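Local structure of peptidoglycan N-acetylglucosamine deacetylase (Agathobacter rectalis, 5JMU) at residues V40-Y44 against N45-T49; S77-K81 against Y82-Y86; N138-A142 against R143-Y147; Q166-Q169 against N170-G174; V193-V196 against E197-Q201. The protein probably removes acetyl groups from N-acetylglucosamine of peptidoglycan through its zinc-binding NodB-type catalytic domain, the part of the longer membrane protein present here. All coordinates share one frame; numbering follows the deposited sequence. Where two conformers were deposited one is given.

Contact 1 (V40-Y44 against N45-T49); sequences VLDKY and NVKAT
L41 packs its two methyls against V46 and A48 where helix 34-43 ends and the chain turns toward strand 49-53. CD2 of L41 lies 3.9 Å from CG1 of V46, and the two side chains meet at a slant. CD1 of L41 reaches CB of A48 at 4.0 Å. In L41, chi1 -65° and chi2 169° together bring CD2 to V46 and CD1 to A48. There I200 of helix 196-205 also touches L41. On the other branch of V46, CG2 sits 4.1 Å from CB of Y44. The backbone forms a Schellman motif around N45, which has positive phi. V46 N gives a nearly straight bond to L41 O (2.9 Å). N45 N bonds to D42 O at 3.1 Å, approaching from above the carbonyl plane. The polar side is looser. D42 OD1 and K47 NZ are 4.4 Å apart, too far for a salt bridge. One water spans them: it donates to D42 OD1 and V46 O and accepts from K47 NZ. R69 holds both groups: it makes a salt bridge to D42 OD2, and its backbone O takes a hydrogen bond from K47 NZ.

Contact 2 (S77-K81 against Y82-Y86); sequences SASHK and YNQIY. With ZN (zinc ion), chain C.
H80 and Y82 run side by side toward the zinc ion, in and just after the loop between strand 72-77 and helix 82-85. H80 NE2 binds the metal at 2.2 Å, and D28 and H76 complete the protein ligands. Y82 OH hydrogen-bonds a zinc-bound water at 2.8 Å. The two rings are oblique, with planes at 58°.

Hydrogen bonds fix the backbone. K81 is the N-cap residue, and its O accepts from Q84 N and I85 N, the latter nearly straight at 2.9 Å. Ahead of it, S77 OG accepts from H80 N in an ST motif, and S79 OG accepts from K81 N in an ST turn. D95 bonds S77 OG and the backbone N of A78 and S79.

Van der Waals contacts fill the rest. I85 CG2 lies 3.5 Å from S79 OG. The extended chains of K81 and Q84 run alongside each other in one conformer of Q84.

The serine bonds hold the backbone that carries H80, and Y82 OH sits in the second shell of the zinc, placed to influence a metal-bound water.

Contact 3 (N138-A142 against R143-Y147); sequences NDVTA and RGLLY
V140 and T141 offer their carbonyls to L145 and G144 in a Schellman motif that ends helix 132-142, with G144 at positive phi as the C-prime residue. L145 N bonds to V140 O at 3.0 Å, and G144 N to T141 O at 2.9 Å, from above that carbonyl's plane. One turn back, R143 N bonds to D139 O at 3.0 Å.

V140 and L145 then close the apolar side. In one of two conformers of V140, CG1 stands anti to the backbone N (chi1 162°) and meets CB of L145 at 3.5 Å. The two side chains cross at about a right angle. R143 lays its aliphatic part over the last turn, with CG 3.3 Å from D139 O. Its chain bends at chi3 (80°), and the guanidinium leaves the turn for a salt bridge with E97 and a cation-pi contact with F93. A water bridges T141 and L145, donating to T141 OG1 (2.8 Å) and L145 O (2.6 Å). T141 OG1 is also bonded to V137 O.

F93 of helix 89-107 touches D139 and V140, and L96 of that helix touches L145. I114 of strand 113-114 lies against V140 and Y147, and L146 pairs through its backbone with that parallel strand.

Contact 4 (Q166-Q169 against N170-G174); sequences QVVQ and NVISG
Q166 to Q169 accept from N170 to S173 in four successive i to i+4 backbone bonds, and both segments belong to helix 164-175. The shortest is N170 N to Q166 O at 2.8 Å, and the helix runs on without a break.

V168 and I172 lie side by side one turn apart, pointing the same way. In I172, chi1 -73° and chi2 171° together bring CD1 to V168 CG1 at 3.5 Å, tighter than usual for two methyls. V167 and V171 form a looser pair, CG1 to CG2 at 4.4 Å. V171 CG2 rests closer to V167 O, at 3.4 Å. This helix is the crossover of a beta-alpha-beta unit between strands 152-153 and 180-186. V167 and V171 face strand 180-186, touching Q185 and V183.

The polar side chains lie on the more exposed side of the helix. In one of its conformers, S173 OG is 2.8 Å from Q169 O and 3.2 Å from N170 O; which of the two takes its proton is not settled. N170 carries its amide back past Q166 O, with CG 3.1 Å from that oxygen, and its ND2 bonds to S154 O. Q169 bends at chi2 (-51°), and its NE2 bonds to E165.

Contact 5 (V193-V196 against E197-Q201); sequences VNAV and EQIIQ
V196 and I200 touch one turn apart where a type I beta turn, V193 to V196, runs into helix 196-205. V196 CG1 meets I200 CD1 at 3.6 Å. Beside them, A195 CB meets I199 CD1 at 4.0 Å, and that methyl also lies 3.5 Å from A195 O. In both isoleucines CG1 is anti to the carbonyl carbon (chi1 -72° in I199, -68° in I200). With chi2 near 165° in each, CD1 of I199 comes to A195 and CD1 of I200 to V196.

Backbone bonds set this spacing: I199 N to A195 O at 3.1 Å and I200 N to V196 O at 2.9 Å. Farther out, neighbouring elements cover the apolar groups. L37 and L41 of helix 34-43 touch V196. V167 and V168 of helix 164-175 touch A195.

Two waters position the turn on the helix. One donates to N194 O and accepts from Q198 N. The other donates to V193 O and accepts from E197 N, at 2.9 Å each.

Contacts 1, 4 and 5 form one connected group. Centres of contacts 1 and 5 are about 10 Å apart, as are those of contacts 4 and 5. E197 of contact 5 is held by two residues of contact 1: K43 NZ makes a salt bridge to its OE2 at 2.8 Å, and Y44 OH a probable hydrogen bond. Contact 4 packs on contact 5 with V171 CG1 3.7 Å from I199 CG2. Contact 2 supplies one zinc ligand, H80, and its centre is about 29 Å from those of contacts 1 and 4. Contact 3 lies about 18 Å from contact 2 between centres. The side chain of D139 there is about 4 Å from a bound magnesium ion.

Contact 1 (V40-Y44 against N45-T49)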
loop_
_atom_site.group_PDB
_atom_site.type_symbol
_atom_site.label_atom_id
_atom_site.label_comp_id
_atom_site.label_asym_id
_atom_site.label_seq_id
_atom_site.Cartn_x
_atom_site.Cartn_y
_atom_site.Cartn_z
ATOM N N VAL A 40 15.897 -3.521 7.259
ATOM C CA VAL A 40 16.453 -2.433 6.427
ATOM C C VAL A 40 15.830 -1.076 6.789
ATOM O O VAL A 40 16.545 -0.067 6.913
ATOM C CB VAL A 40 16.232 -2.702 4.919
ATOM C CG1 VAL A 40 16.518 -1.446 4.054
ATOM C CG2 VAL A 40 17.091 -3.857 4.448
ATOM N N LEU A 41 14.508 -1.059 6.953
ATOM C CA LEU A 41 13.833 0.196 7.303
ATOM C C LEU A 41 14.360 0.712 8.643
ATOM O O LEU A 41 14.575 1.928 8.796
ATOM C CB LEU A 41 12.306 0.004 7.329
ATOM C CG LEU A 41 11.696 -0.330 5.972
ATOM C CD1 LEU A 41 10.235 -0.770 6.143
ATOM C CD2 LEU A 41 11.841 0.849 4.952
ATOM N N ASP A 42 14.568 -0.200 9.598
ATOM C CA ASP A 42 15.143 0.181 10.890
ATOM C C ASP A 42 16.569 0.713 10.752
ATOM O O ASP A 42 16.958 1.660 11.440
ATOM C CB ASP A 42 15.161 -0.999 11.834
ATOM C CG ASP A 42 13.825 -1.236 12.494
ATOM O OD1 ASP A 42 12.898 -0.380 12.351
ATOM O OD2 ASP A 42 13.699 -2.287 13.164
ATOM N N LYS A 43 17.352 0.098 9.868
ATOM C CA LYS A 43 18.715 0.533 9.652
ATOM C C LYS A 43 18.782 2.015 9.250
ATOM O O LYS A 43 19.700 2.718 9.677
ATOM C CB LYS A 43 19.379 -0.345 8.592
ATOM C CG LYS A 43 20.817 0.031 8.278
ATOM C CD LYS A 43 21.384 -0.924 7.232
ATOM C CE LYS A 43 22.817 -0.552 6.840
ATOM N NZ LYS A 43 23.343 -1.485 5.789
ATOM N N TYR A 44 17.787 2.491 8.505
ATOM C CA TYR A 44 17.779 3.864 7.992
ATOM C C TYR A 44 16.774 4.715 8.754
ATOM O O TYR A 44 16.547 5.858 8.393
ATOM C CB TYR A 44 17.466 3.872 6.474
ATOM C CG TYR A 44 18.654 3.290 5.737
ATOM C CD1 TYR A 44 19.736 4.094 5.385
ATOM C CD2 TYR A 44 18.747 1.917 5.504
ATOM C CE1 TYR A 44 20.849 3.558 4.772
ATOM C CE2 TYR A 44 19.886 1.364 4.895
ATOM C CZ TYR A 44 20.907 2.184 4.529
ATOM O OH TYR A 44 22.038 1.632 3.949
ATOM N N ASN A 45 16.159 4.129 9.787
ATOM C CA ASN A 45 15.172 4.846 10.608
ATOM C C ASN A 45 14.045 5.461 9.753
ATOM O O ASN A 45 13.686 6.643 9.884
ATOM C CB ASN A 45 15.885 5.911 11.431
ATOM C CG ASN A 45 14.993 6.519 12.529
ATOM O OD1 ASN A 45 14.163 5.845 13.109
ATOM N ND2 ASN A 45 15.176 7.787 12.789
ATOM N N VAL A 46 13.476 4.645 8.871
ATOM C CA VAL A 46 12.403 5.060 7.962
ATOM C C VAL A 46 11.129 4.282 8.278
ATOM O O VAL A 46 11.213 3.069 8.557
ATOM C CB VAL A 46 12.834 4.798 6.471
ATOM C CG1 VAL A 46 11.621 4.734 5.499
ATOM C CG2 VAL A 46 13.919 5.878 6.031
ATOM N N LYS A 47 9.978 4.961 8.231
ATOM C CA LYS A 47 8.696 4.296 8.405
ATOM C C LYS A 47 8.035 4.172 7.035
ATOM O O LYS A 47 8.226 5.019 6.150
ATOM C CB LYS A 47 7.778 5.040 9.372
ATOM C CG LYS A 47 8.473 5.372 10.717
ATOM C CD LYS A 47 9.120 4.104 11.366
ATOM C CE LYS A 47 9.918 4.466 12.601
ATOM N NZ LYS A 47 10.564 3.292 13.216
ATOM N N ALA A 48 7.286 3.092 6.842
ATOM C CA ALA A 48 6.621 2.844 5.572
ATOM C C ALA A 48 5.192 2.433 5.833
ATOM O O ALA A 48 4.715 2.449 6.976
ATOM C CB ALA A 48 7.370 1.741 4.773
ATOM N N THR A 49 4.506 2.031 4.767
ATOM C CA THR A 49 3.112 1.660 4.871
ATOM C C THR A 49 2.956 0.282 4.260
ATOM O O THR A 49 3.400 0.063 3.142
ATOM C CB THR A 49 2.224 2.662 4.114
ATOM O OG1 THR A 49 2.443 3.982 4.601
ATOM C CG2 THR A 49 0.755 2.304 4.289
HETATM O O HOH W 1 12.058 2.079 11.120
#

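Contact 2 (S77-K81 against Y82-Y86)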
loop_
_atom_site.group_PDB
_atom_site.type_symbol
_atom_site.label_atom_id
_atom_site.label_comp_id
_atom_site.label_asym_id
_atom_site.label_seq_id
_atom_site.Cartn_x
_atom_site.Cartn_y
_atom_site.Cartn_z
ATOM N N SER A 77 -6.288 -6.922 1.193
ATOM C CA SER A 77 -7.379 -7.897 1.055
ATOM C C SER A 77 -7.037 -9.166 1.821
ATOM O O SER A 77 -5.890 -9.569 1.836
ATOM C CB SER A 77 -7.599 -8.236 -0.437
ATOM O OG SER A 77 -8.446 -9.375 -0.548
ATOM N N ALA A 78 -8.008 -9.785 2.474
ATOM C CA ALA A 78 -7.670 -11.027 3.161
ATOM C C ALA A 78 -7.304 -12.107 2.159
ATOM O O ALA A 78 -6.262 -12.759 2.294
ATOM C CB ALA A 78 -8.852 -11.498 4.090
ATOM N N SER A 79 -8.179 -12.346 1.175
ATOM C CA SER A 79 -7.949 -13.411 0.221
ATOM C C SER A 79 -7.114 -13.030 -0.992
ATOM O O SER A 79 -6.496 -13.919 -1.596
ATOM C CB SER A 79 -9.279 -13.973 -0.302
ATOM O OG SER A 79 -9.918 -12.989 -1.111
ATOM N N HIS A 80 -7.162 -11.748 -1.343
ATOM C CA HIS A 80 -6.558 -11.229 -2.562
ATOM C C HIS A 80 -7.000 -12.054 -3.768
ATOM O O HIS A 80 -6.217 -12.302 -4.693
ATOM C CB HIS A 80 -5.023 -11.226 -2.444
ATOM C CG HIS A 80 -4.343 -10.264 -3.371
ATOM N ND1 HIS A 80 -3.946 -10.611 -4.650
ATOM C CD2 HIS A 80 -3.943 -8.982 -3.190
ATOM C CE1 HIS A 80 -3.352 -9.575 -5.226
ATOM N NE2 HIS A 80 -3.333 -8.575 -4.361
ATOM N N LYS A 81 -8.259 -12.489 -3.769
ATOM C CA LYS A 81 -8.804 -13.193 -4.912
ATOM C C LYS A 81 -9.802 -12.286 -5.613
ATOM O O LYS A 81 -10.904 -12.020 -5.084
ATOM C CB LYS A 81 -9.469 -14.506 -4.494
ATOM C CG LYS A 81 -8.491 -15.582 -4.036
ATOM C CD LYS A 81 -9.259 -16.801 -3.559
ATOM C CE LYS A 81 -8.369 -17.756 -2.773
ATOM N NZ LYS A 81 -9.189 -18.626 -1.873
ATOM N N TYR A 82 -9.422 -11.785 -6.785
ATOM C CA TYR A 82 -10.268 -10.825 -7.499
ATOM C C TYR A 82 -11.638 -11.434 -7.772
ATOM O O TYR A 82 -12.661 -10.743 -7.673
ATOM C CB TYR A 82 -9.620 -10.365 -8.859
ATOM C CG TYR A 82 -8.282 -9.649 -8.707
ATOM C CD1 TYR A 82 -8.200 -8.389 -8.147
ATOM C CD2 TYR A 82 -7.087 -10.243 -9.115
ATOM C CE1 TYR A 82 -6.961 -7.738 -7.978
ATOM C CE2 TYR A 82 -5.841 -9.585 -8.943
ATOM C CZ TYR A 82 -5.788 -8.330 -8.378
ATOM O OH TYR A 82 -4.572 -7.667 -8.168
ATOM N N ASN A 83 -11.661 -12.719 -8.114
ATOM C CA ASN A 83 -12.898 -13.368 -8.515
ATOM C C ASN A 83 -13.820 -13.689 -7.361
ATOM O O ASN A 83 -14.910 -14.218 -7.574
ATOM C CB ASN A 83 -12.581 -14.625 -9.339
ATOM C CG ASN A 83 -11.994 -15.728 -8.527
ATOM O OD1 ASN A 83 -11.594 -15.548 -7.375
ATOM N ND2 ASN A 83 -11.850 -16.886 -9.164
ATOM N N GLN A 84 -13.381 -13.343 -6.151
ATOM C CA GLN A 84 -14.195 -13.501 -4.958
ATOM C C GLN A 84 -14.600 -12.123 -4.460
ATOM O O GLN A 84 -15.787 -11.826 -4.311
ATOM C CB GLN A 84 -13.444 -14.259 -3.864
ATOM C CG GLN A 84 -13.025 -15.671 -4.272
ATOM C CD GLN A 84 -12.603 -16.548 -3.103
ATOM O OE1 GLN A 84 -12.473 -16.097 -1.965
ATOM N NE2 GLN A 84 -12.406 -17.828 -3.385
ATOM N N ILE A 85 -13.615 -11.267 -4.245
ATOM C CA ILE A 85 -13.928 -9.998 -3.607
ATOM C C ILE A 85 -14.678 -9.015 -4.500
ATOM O O ILE A 85 -15.286 -8.054 -3.983
ATOM C CB ILE A 85 -12.631 -9.317 -3.055
ATOM C CG1 ILE A 85 -11.767 -8.789 -4.231
ATOM C CG2 ILE A 85 -11.875 -10.333 -2.179
ATOM C CD1 ILE A 85 -10.467 -8.037 -3.811
ATOM N N TYR A 86 -14.612 -9.189 -5.821
ATOM C CA TYR A 86 -15.255 -8.195 -6.667
ATOM C C TYR A 86 -16.568 -8.712 -7.289
ATOM O O TYR A 86 -17.084 -8.131 -8.259
ATOM C CB TYR A 86 -14.291 -7.703 -7.763
ATOM C CG TYR A 86 -13.202 -6.761 -7.247
ATOM C CD1 TYR A 86 -13.491 -5.751 -6.326
ATOM C CD2 TYR A 86 -11.869 -6.863 -7.733
ATOM C CE1 TYR A 86 -12.501 -4.893 -5.873
ATOM C CE2 TYR A 86 -10.887 -5.996 -7.303
ATOM C CZ TYR A 86 -11.225 -4.996 -6.399
ATOM O OH TYR A 86 -10.309 -4.087 -5.929
HETATM ZN ZN ZN C . -2.050 -6.840 -4.601
HETATM O O HOH W 2 -11.134 -17.258 -0.161
HETATM O O HOH W 3 -3.392 -6.089 -6.134
HETATM O O HOH W 4 -0.821 -5.260 -5.080
HETATM O O HOH W 5 -1.021 -7.821 -6.164
#

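Contact 3 (N138-A142 against R143-Y147)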
loop_
_atom_site.group_PDB
_atom_site.type_symbol
_atom_site.label_atom_id
_atom_site.label_comp_id
_atom_site.label_asym_id
_atom_site.label_seq_id
_atom_site.Cartn_x
_atom_site.Cartn_y
_atom_site.Cartn_z
ATOM N N ASN A 138 -17.318 4.991 -3.066
ATOM C CA ASN A 138 -18.285 5.692 -2.235
ATOM C C ASN A 138 -18.578 4.935 -0.927
ATOM O O ASN A 138 -18.645 5.561 0.147
ATOM C CB ASN A 138 -19.540 5.966 -3.079
ATOM C CG ASN A 138 -19.296 7.087 -4.128
ATOM O OD1 ASN A 138 -19.226 8.258 -3.745
ATOM N ND2 ASN A 138 -19.150 6.733 -5.438
ATOM N N ASP A 139 -18.693 3.621 -0.984
ATOM C CA ASP A 139 -18.991 2.846 0.233
ATOM C C ASP A 139 -17.830 2.893 1.227
ATOM O O ASP A 139 -18.061 2.966 2.449
ATOM C CB ASP A 139 -19.321 1.399 -0.123
ATOM C CG ASP A 139 -20.621 1.277 -0.917
ATOM O OD1 ASP A 139 -21.558 2.015 -0.614
ATOM O OD2 ASP A 139 -20.656 0.499 -1.884
ATOM N N VAL A 140 -16.593 2.823 0.748
ATOM C CA VAL A 140 -15.445 2.863 1.637
ATOM C C VAL A 140 -15.415 4.206 2.361
ATOM O O VAL A 140 -15.185 4.293 3.565
ATOM C CB VAL A 140 -14.150 2.597 0.804
ATOM C CG1 VAL A 140 -12.887 3.035 1.521
ATOM C CG2 VAL A 140 -14.078 1.120 0.436
ATOM N N THR A 141 -15.691 5.284 1.612
ATOM C CA THR A 141 -15.725 6.627 2.178
ATOM C C THR A 141 -16.827 6.751 3.233
ATOM O O THR A 141 -16.600 7.343 4.320
ATOM C CB THR A 141 -15.914 7.641 1.047
ATOM O OG1 THR A 141 -14.830 7.465 0.109
ATOM C CG2 THR A 141 -15.920 9.053 1.599
ATOM N N ALA A 142 -18.014 6.211 2.931
ATOM C CA ALA A 142 -19.141 6.258 3.880
ATOM C C ALA A 142 -18.784 5.514 5.166
ATOM O O ALA A 142 -19.291 5.844 6.260
ATOM C CB ALA A 142 -20.388 5.637 3.231
ATOM N N ARG A 143 -17.964 4.472 5.044
ATOM C CA ARG A 143 -17.512 3.735 6.224
ATOM C C ARG A 143 -16.357 4.393 6.980
ATOM O O ARG A 143 -15.859 3.813 7.966
ATOM C CB ARG A 143 -17.102 2.312 5.833
ATOM C CG ARG A 143 -18.346 1.563 5.427
ATOM C CD ARG A 143 -18.095 0.294 4.638
ATOM N NE ARG A 143 -17.731 -0.816 5.501
ATOM C CZ ARG A 143 -18.413 -1.950 5.645
ATOM N NH1 ARG A 143 -19.545 -2.183 4.982
ATOM N NH2 ARG A 143 -17.929 -2.869 6.459
ATOM N N GLY A 144 -15.982 5.594 6.580
ATOM C CA GLY A 144 -14.932 6.325 7.276
ATOM C C GLY A 144 -13.538 5.872 6.958
ATOM O O GLY A 144 -12.582 6.251 7.640
ATOM N N LEU A 145 -13.410 5.078 5.893
ATOM C CA LEU A 145 -12.097 4.593 5.484
ATOM C C LEU A 145 -11.458 5.478 4.400
ATOM O O LEU A 145 -12.170 6.147 3.636
ATOM C CB LEU A 145 -12.225 3.168 4.962
ATOM C CG LEU A 145 -12.589 2.138 6.027
ATOM C CD1 LEU A 145 -12.871 0.860 5.286
ATOM C CD2 LEU A 145 -11.405 1.991 6.989
ATOM N N LEU A 146 -10.134 5.512 4.368
ATOM C CA LEU A 146 -9.390 6.233 3.341
ATOM C C LEU A 146 -8.819 5.203 2.410
ATOM O O LEU A 146 -8.580 4.070 2.832
ATOM C CB LEU A 146 -8.238 7.044 3.932
ATOM C CG LEU A 146 -8.707 8.076 4.956
ATOM C CD1 LEU A 146 -7.535 8.490 5.850
ATOM C CD2 LEU A 146 -9.322 9.236 4.250
ATOM N N TYR A 147 -8.629 5.551 1.140
ATOM C CA TYR A 147 -7.958 4.593 0.252
ATOM C C TYR A 147 -6.849 5.320 -0.490
ATOM O O TYR A 147 -6.899 6.535 -0.676
ATOM C CB TYR A 147 -8.922 3.927 -0.744
ATOM C CG TYR A 147 -9.527 4.827 -1.820
ATOM C CD1 TYR A 147 -10.690 5.573 -1.582
ATOM C CD2 TYR A 147 -8.924 4.914 -3.089
ATOM C CE1 TYR A 147 -11.259 6.376 -2.598
ATOM C CE2 TYR A 147 -9.476 5.698 -4.104
ATOM C CZ TYR A 147 -10.613 6.442 -3.846
ATOM O OH TYR A 147 -11.125 7.217 -4.883
HETATM O O HOH W 6 -12.252 7.354 1.286
#

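Contact 4 (Q166-Q169 against N170-G174)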
loop_
_atom_site.group_PDB
_atom_site.type_symbol
_atom_site.label_atom_id
_atom_site.label_comp_id
_atom_site.label_asym_id
_atom_site.label_seq_id
_atom_site.Cartn_x
_atom_site.Cartn_y
_atom_site.Cartn_z
ATOM N N GLN A 166 16.964 -2.605 -11.691
ATOM C CA GLN A 166 15.932 -1.935 -12.460
ATOM C C GLN A 166 14.847 -1.342 -11.541
ATOM O O GLN A 166 14.313 -0.245 -11.827
ATOM C CB GLN A 166 15.350 -2.914 -13.477
ATOM C CG GLN A 166 16.329 -3.314 -14.594
ATOM C CD GLN A 166 15.764 -4.370 -15.565
ATOM O OE1 GLN A 166 15.527 -5.521 -15.192
ATOM N NE2 GLN A 166 15.542 -3.965 -16.815
ATOM N N VAL A 167 14.529 -2.031 -10.432
ATOM C CA VAL A 167 13.558 -1.494 -9.478
ATOM C C VAL A 167 14.115 -0.201 -8.891
ATOM O O VAL A 167 13.410 0.806 -8.775
ATOM C CB VAL A 167 13.214 -2.510 -8.338
ATOM C CG1 VAL A 167 12.351 -1.845 -7.246
ATOM C CG2 VAL A 167 12.503 -3.760 -8.873
ATOM N N VAL A 168 15.397 -0.224 -8.522
ATOM C CA VAL A 168 16.009 0.981 -7.971
ATOM C C VAL A 168 15.840 2.156 -8.958
ATOM O O VAL A 168 15.391 3.248 -8.581
ATOM C CB VAL A 168 17.508 0.752 -7.630
ATOM C CG1 VAL A 168 18.143 2.090 -7.200
ATOM C CG2 VAL A 168 17.621 -0.295 -6.491
ATOM N N GLN A 169 16.207 1.937 -10.211
ATOM C CA GLN A 169 16.164 2.999 -11.210
ATOM C C GLN A 169 14.727 3.444 -11.479
ATOM O O GLN A 169 14.475 4.621 -11.672
ATOM C CB GLN A 169 16.811 2.548 -12.520
ATOM C CG GLN A 169 18.313 2.352 -12.367
ATOM C CD GLN A 169 18.974 3.568 -11.747
ATOM O OE1 GLN A 169 18.721 4.705 -12.166
ATOM N NE2 GLN A 169 19.814 3.343 -10.733
ATOM N N ASN A 170 13.778 2.509 -11.445
ATOM C CA ASN A 170 12.383 2.871 -11.709
ATOM C C ASN A 170 11.836 3.775 -10.621
ATOM O O ASN A 170 11.156 4.769 -10.899
ATOM C CB ASN A 170 11.494 1.630 -11.786
ATOM C CG ASN A 170 11.681 0.854 -13.076
ATOM O OD1 ASN A 170 12.168 1.401 -14.067
ATOM N ND2 ASN A 170 11.289 -0.414 -13.075
ATOM N N VAL A 171 12.151 3.450 -9.365
ATOM C CA VAL A 171 11.608 4.240 -8.261
ATOM C C VAL A 171 12.284 5.623 -8.220
ATOM O O VAL A 171 11.614 6.662 -8.097
ATOM C CB VAL A 171 11.772 3.516 -6.937
ATOM C CG1 VAL A 171 11.374 4.423 -5.730
ATOM C CG2 VAL A 171 10.903 2.268 -6.956
ATOM N N ILE A 172 13.599 5.656 -8.387
ATOM C CA ILE A 172 14.320 6.931 -8.327
ATOM C C ILE A 172 13.891 7.848 -9.466
ATOM O O ILE A 172 13.666 9.052 -9.291
ATOM C CB ILE A 172 15.838 6.666 -8.361
ATOM C CG1 ILE A 172 16.294 6.081 -7.011
ATOM C CG2 ILE A 172 16.613 7.943 -8.784
ATOM C CD1 ILE A 172 17.792 5.568 -7.070
ATOM N N SER A 173 13.747 7.297 -10.662
ATOM C CA SER A 173 13.281 8.156 -11.747
ATOM C C SER A 173 11.805 8.561 -11.567
ATOM O O SER A 173 11.461 9.731 -11.821
ATOM C CB SER A 173 13.505 7.478 -13.102
ATOM O OG SER A 173 12.795 6.276 -13.183
ATOM N N GLY A 174 10.926 7.658 -11.121
ATOM C CA GLY A 174 9.537 8.068 -10.906
ATOM C C GLY A 174 9.304 9.125 -9.823
ATOM O O GLY A 174 8.439 10.002 -9.959
#

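Contact 5 (V193-V196 against E197-Q201)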
loop_
_atom_site.group_PDB
_atom_site.type_symbol
_atom_site.label_atom_id
_atom_site.label_comp_id
_atom_site.label_asym_id
_atom_site.label_seq_id
_atom_site.Cartn_x
_atom_site.Cartn_y
_atom_site.Cartn_z
ATOM N N VAL A 193 12.248 -6.071 -2.597
ATOM C CA VAL A 193 12.677 -5.769 -1.234
ATOM C C VAL A 193 14.149 -5.374 -1.221
ATOM O O VAL A 193 14.564 -4.443 -0.508
ATOM C CB VAL A 193 12.434 -6.977 -0.289
ATOM C CG1 VAL A 193 13.189 -6.823 1.048
ATOM C CG2 VAL A 193 10.903 -7.158 -0.075
ATOM N N ASN A 194 14.933 -6.066 -2.033
ATOM C CA ASN A 194 16.383 -5.858 -2.001
ATOM C C ASN A 194 16.791 -4.509 -2.618
ATOM O O ASN A 194 17.952 -4.098 -2.518
ATOM C CB ASN A 194 17.110 -7.003 -2.726
ATOM C CG ASN A 194 17.142 -8.280 -1.910
ATOM O OD1 ASN A 194 16.831 -8.272 -0.712
ATOM N ND2 ASN A 194 17.559 -9.378 -2.548
ATOM N N ALA A 195 15.834 -3.837 -3.253
ATOM C CA ALA A 195 16.068 -2.520 -3.827
ATOM C C ALA A 195 15.903 -1.388 -2.807
ATOM O O ALA A 195 16.326 -0.266 -3.030
ATOM C CB ALA A 195 15.096 -2.291 -4.992
ATOM N N VAL A 196 15.251 -1.679 -1.691
ATOM C CA VAL A 196 14.788 -0.596 -0.819
ATOM C C VAL A 196 15.972 0.171 -0.202
ATOM O O VAL A 196 15.943 1.418 -0.120
ATOM C CB VAL A 196 13.874 -1.151 0.286
ATOM C CG1 VAL A 196 13.593 -0.082 1.368
ATOM C CG2 VAL A 196 12.556 -1.651 -0.348
ATOM N N GLU A 197 17.034 -0.550 0.161
ATOM C CA GLU A 197 18.188 0.134 0.733
ATOM C C GLU A 197 18.784 1.239 -0.172
ATOM O O GLU A 197 19.021 2.389 0.267
ATOM C CB GLU A 197 19.280 -0.889 1.127
ATOM C CG GLU A 197 20.518 -0.211 1.705
ATOM C CD GLU A 197 21.440 -1.175 2.454
ATOM O OE1 GLU A 197 21.598 -2.338 2.019
ATOM O OE2 GLU A 197 22.011 -0.758 3.475
ATOM N N GLN A 198 19.030 0.915 -1.440
ATOM C CA GLN A 198 19.559 1.907 -2.369
ATOM C C GLN A 198 18.564 3.030 -2.630
ATOM O O GLN A 198 18.984 4.180 -2.784
ATOM C CB GLN A 198 19.929 1.255 -3.672
ATOM C CG GLN A 198 21.229 0.506 -3.625
ATOM C CD GLN A 198 21.338 -0.356 -4.874
ATOM O OE1 GLN A 198 21.835 0.091 -5.914
ATOM N NE2 GLN A 198 20.832 -1.577 -4.798
ATOM N N ILE A 199 17.258 2.707 -2.660
ATOM C CA ILE A 199 16.242 3.737 -2.840
ATOM C C ILE A 199 16.292 4.742 -1.675
ATOM O O ILE A 199 16.267 5.960 -1.896
ATOM C CB ILE A 199 14.831 3.087 -2.963
ATOM C CG1 ILE A 199 14.705 2.386 -4.331
ATOM C CG2 ILE A 199 13.709 4.125 -2.816
ATOM C CD1 ILE A 199 13.523 1.332 -4.371
ATOM N N ILE A 200 16.378 4.241 -0.448
ATOM C CA ILE A 200 16.483 5.124 0.715
ATOM C C ILE A 200 17.803 5.932 0.698
ATOM O O ILE A 200 17.786 7.160 0.971
ATOM C CB ILE A 200 16.354 4.343 2.018
ATOM C CG1 ILE A 200 14.912 3.811 2.164
ATOM C CG2 ILE A 200 16.685 5.280 3.212
ATOM C CD1 ILE A 200 14.774 2.772 3.286
ATOM N N GLN A 201 18.912 5.271 0.396
ATOM C CA GLN A 201 20.177 5.991 0.327
ATOM C C GLN A 201 20.080 7.150 -0.664
ATOM O O GLN A 201 20.490 8.276 -0.359
ATOM C CB GLN A 201 21.314 5.057 -0.099
ATOM C CG GLN A 201 21.679 4.067 1.018
ATOM C CD GLN A 201 22.680 3.004 0.581
ATOM O OE1 GLN A 201 22.688 2.561 -0.553
ATOM N NE2 GLN A 201 23.504 2.580 1.506
HETATM O O HOH W 7 16.980 -3.411 0.693
HETATM O O HOH W 8 19.508 -1.882 -2.400
#